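Local coordinates for acyl-coenzyme A oxidase 3 (Yarrowia lipolytica, PDB 5YS9), which uses FAD to oxidise acyl-CoA substrates to trans-2-enoyl-CoA, passing the electrons to oxygen to give hydrogen peroxide in peroxisomal fatty acid beta-oxidation, at residues Y280-S285 with S290-A295. Residues are numbered along the deposited sequence; the frame is centred on the assembly and turned at random.
Sequences YAKVSS and SQPPLA
K282 and S290 form an antiparallel hydrogen-bonded pair. K282 N donates to S290 O at 2.9 Å in an almost straight bond (174° at the hydrogen), and S290 N returns a bond of 3.0 Å to K282 O. Beside this pair of bonds, the CA of A281 makes a CA-H...O contact with S290 O (3.5 Å), so that carbonyl receives a second, weaker donor. The side chains of K282 and S290 share one face of the ribbon, CB of the lysine lying 3.9 Å from OG of the serine. The lysine chain runs extended to CE, which meets CG of P292 at 4.1 Å, the two side chains crossing at about a right angle; a bend at the last torsion (chi4 -60°) then accompanies a hydrogen bond from NZ to M278 O. A281 CB touches the aliphatic CG of Q291 (3.9 Å). Farther out, the CB of L294 points toward 280-285, and its CD1 lies 3.6 Å from ring atom CD1 of Y280, an oblique approach; L294 is poorly ordered. The arrangement is a small two-stranded beta hairpin, strands 282-283 and 289-290, at the protein surface. S284 OG bonds to T286 and K288 within its connecting loop, A281 and Q291 rest on K227 of strand 222-232 in the large mixed sheet, and the chain beyond L294 leads into helix 300-330.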
loop_
_atom_site.group_PDB
_atom_site.type_symbol
_atom_site.label_atom_id
_atom_site.label_comp_id
_atom_site.label_asym_id
_atom_site.label_seq_id
_atom_site.Cartn_x
_atom_site.Cartn_y
_atom_site.Cartn_z
ATOM N N TYR A 280 2.791 -1.872 41.192
ATOM C CA TYR A 280 1.680 -2.811 41.157
ATOM C C TYR A 280 2.027 -4.161 41.741
ATOM O O TYR A 280 1.297 -4.656 42.592
ATOM C CB TYR A 280 1.144 -2.958 39.742
ATOM C CG TYR A 280 0.577 -1.666 39.239
ATOM C CD1 TYR A 280 -0.488 -1.058 39.902
ATOM C CD2 TYR A 280 1.118 -1.011 38.114
ATOM C CE1 TYR A 280 -1.013 0.144 39.470
ATOM C CE2 TYR A 280 0.581 0.196 37.654
ATOM C CZ TYR A 280 -0.485 0.761 38.344
ATOM O OH TYR A 280 -1.039 1.945 37.960
ATOM N N ALA A 281 3.119 -4.763 41.294
ATOM C CA ALA A 281 3.560 -6.039 41.824
ATOM C C ALA A 281 4.827 -5.823 42.627
ATOM O O ALA A 281 5.752 -5.164 42.136
ATOM C CB ALA A 281 3.806 -7.009 40.685
ATOM N N LYS A 282 4.884 -6.400 43.842
ATOM C CA LYS A 282 6.026 -6.224 44.760
ATOM C C LYS A 282 6.585 -7.577 45.191
ATOM O O LYS A 282 5.832 -8.523 45.336
ATOM C CB LYS A 282 5.635 -5.419 46.013
ATOM C CG LYS A 282 4.603 -4.319 45.775
ATOM C CD LYS A 282 4.149 -3.712 47.084
ATOM C CE LYS A 282 3.274 -2.482 46.858
ATOM N NZ LYS A 282 4.009 -1.415 46.113
ATOM N N VAL A 283 7.904 -7.615 45.404
ATOM C CA VAL A 283 8.664 -8.781 45.812
ATOM C C VAL A 283 9.556 -8.300 46.971
ATOM O O VAL A 283 10.291 -7.331 46.825
ATOM C CB VAL A 283 9.552 -9.364 44.667
ATOM C CG1 VAL A 283 10.377 -10.556 45.139
ATOM C CG2 VAL A 283 8.701 -9.792 43.488
ATOM N N SER A 284 9.448 -8.955 48.127
ATOM C CA SER A 284 10.184 -8.551 49.317
ATOM C C SER A 284 11.548 -9.204 49.243
ATOM O O SER A 284 11.785 -10.069 48.382
ATOM C CB SER A 284 9.470 -9.020 50.587
ATOM O OG SER A 284 9.494 -10.440 50.698
ATOM N N SER A 285 12.414 -8.811 50.178
ATOM C CA SER A 285 13.765 -9.357 50.309
ATOM C C SER A 285 13.763 -10.803 50.789
ATOM O O SER A 285 14.807 -11.444 50.795
ATOM C CB SER A 285 14.620 -8.508 51.274
ATOM O OG SER A 285 14.434 -8.896 52.628
ATOM N N SER A 290 3.429 -9.990 46.233
ATOM C CA SER A 290 2.123 -9.367 46.456
ATOM C C SER A 290 1.720 -8.550 45.229
ATOM O O SER A 290 2.566 -7.988 44.557
ATOM C CB SER A 290 2.172 -8.439 47.671
ATOM O OG SER A 290 3.505 -8.032 47.951
ATOM N N GLN A 291 0.423 -8.493 44.952
ATOM C CA GLN A 291 -0.159 -7.745 43.830
ATOM C C GLN A 291 -1.451 -7.047 44.312
ATOM O O GLN A 291 -2.536 -7.550 44.030
ATOM C CB GLN A 291 -0.416 -8.679 42.624
ATOM C CG GLN A 291 0.909 -9.268 42.091
ATOM C CD GLN A 291 0.852 -10.090 40.791
ATOM O OE1 GLN A 291 1.379 -11.226 40.741
ATOM N NE2 GLN A 291 0.285 -9.503 39.730
ATOM N N PRO A 292 -1.328 -5.891 45.047
ATOM C CA PRO A 292 -2.495 -5.219 45.695
ATOM C C PRO A 292 -3.636 -4.859 44.729
ATOM O O PRO A 292 -3.432 -4.877 43.521
ATOM C CB PRO A 292 -1.889 -3.939 46.334
ATOM C CG PRO A 292 -0.413 -4.173 46.428
ATOM C CD PRO A 292 -0.055 -5.197 45.367
ATOM N N PRO A 293 -4.800 -4.529 45.265
ATOM C CA PRO A 293 -5.940 -4.124 44.441
ATOM C C PRO A 293 -5.690 -2.834 43.657
ATOM O O PRO A 293 -6.022 -2.791 42.477
ATOM C CB PRO A 293 -7.056 -3.922 45.468
ATOM C CG PRO A 293 -6.359 -3.735 46.758
ATOM C CD PRO A 293 -5.150 -4.600 46.685
ATOM N N LEU A 294 -5.099 -1.818 44.281
ATOM C CA LEU A 294 -4.635 -0.645 43.540
ATOM C C LEU A 294 -5.651 -0.015 42.580
ATOM O O LEU A 294 -5.468 -0.041 41.372
ATOM C CB LEU A 294 -3.306 -0.922 42.844
ATOM C CG LEU A 294 -2.103 -0.658 43.747
ATOM C CD1 LEU A 294 -0.969 -1.608 43.412
ATOM C CD2 LEU A 294 -1.656 0.787 43.626
ATOM N N ALA A 295 -6.735 0.515 43.124
ATOM C CA ALA A 295 -7.905 0.908 42.346
ATOM C C ALA A 295 -7.710 1.971 41.246
ATOM O O ALA A 295 -8.318 1.850 40.181
ATOM C CB ALA A 295 -9.036 1.312 43.279
#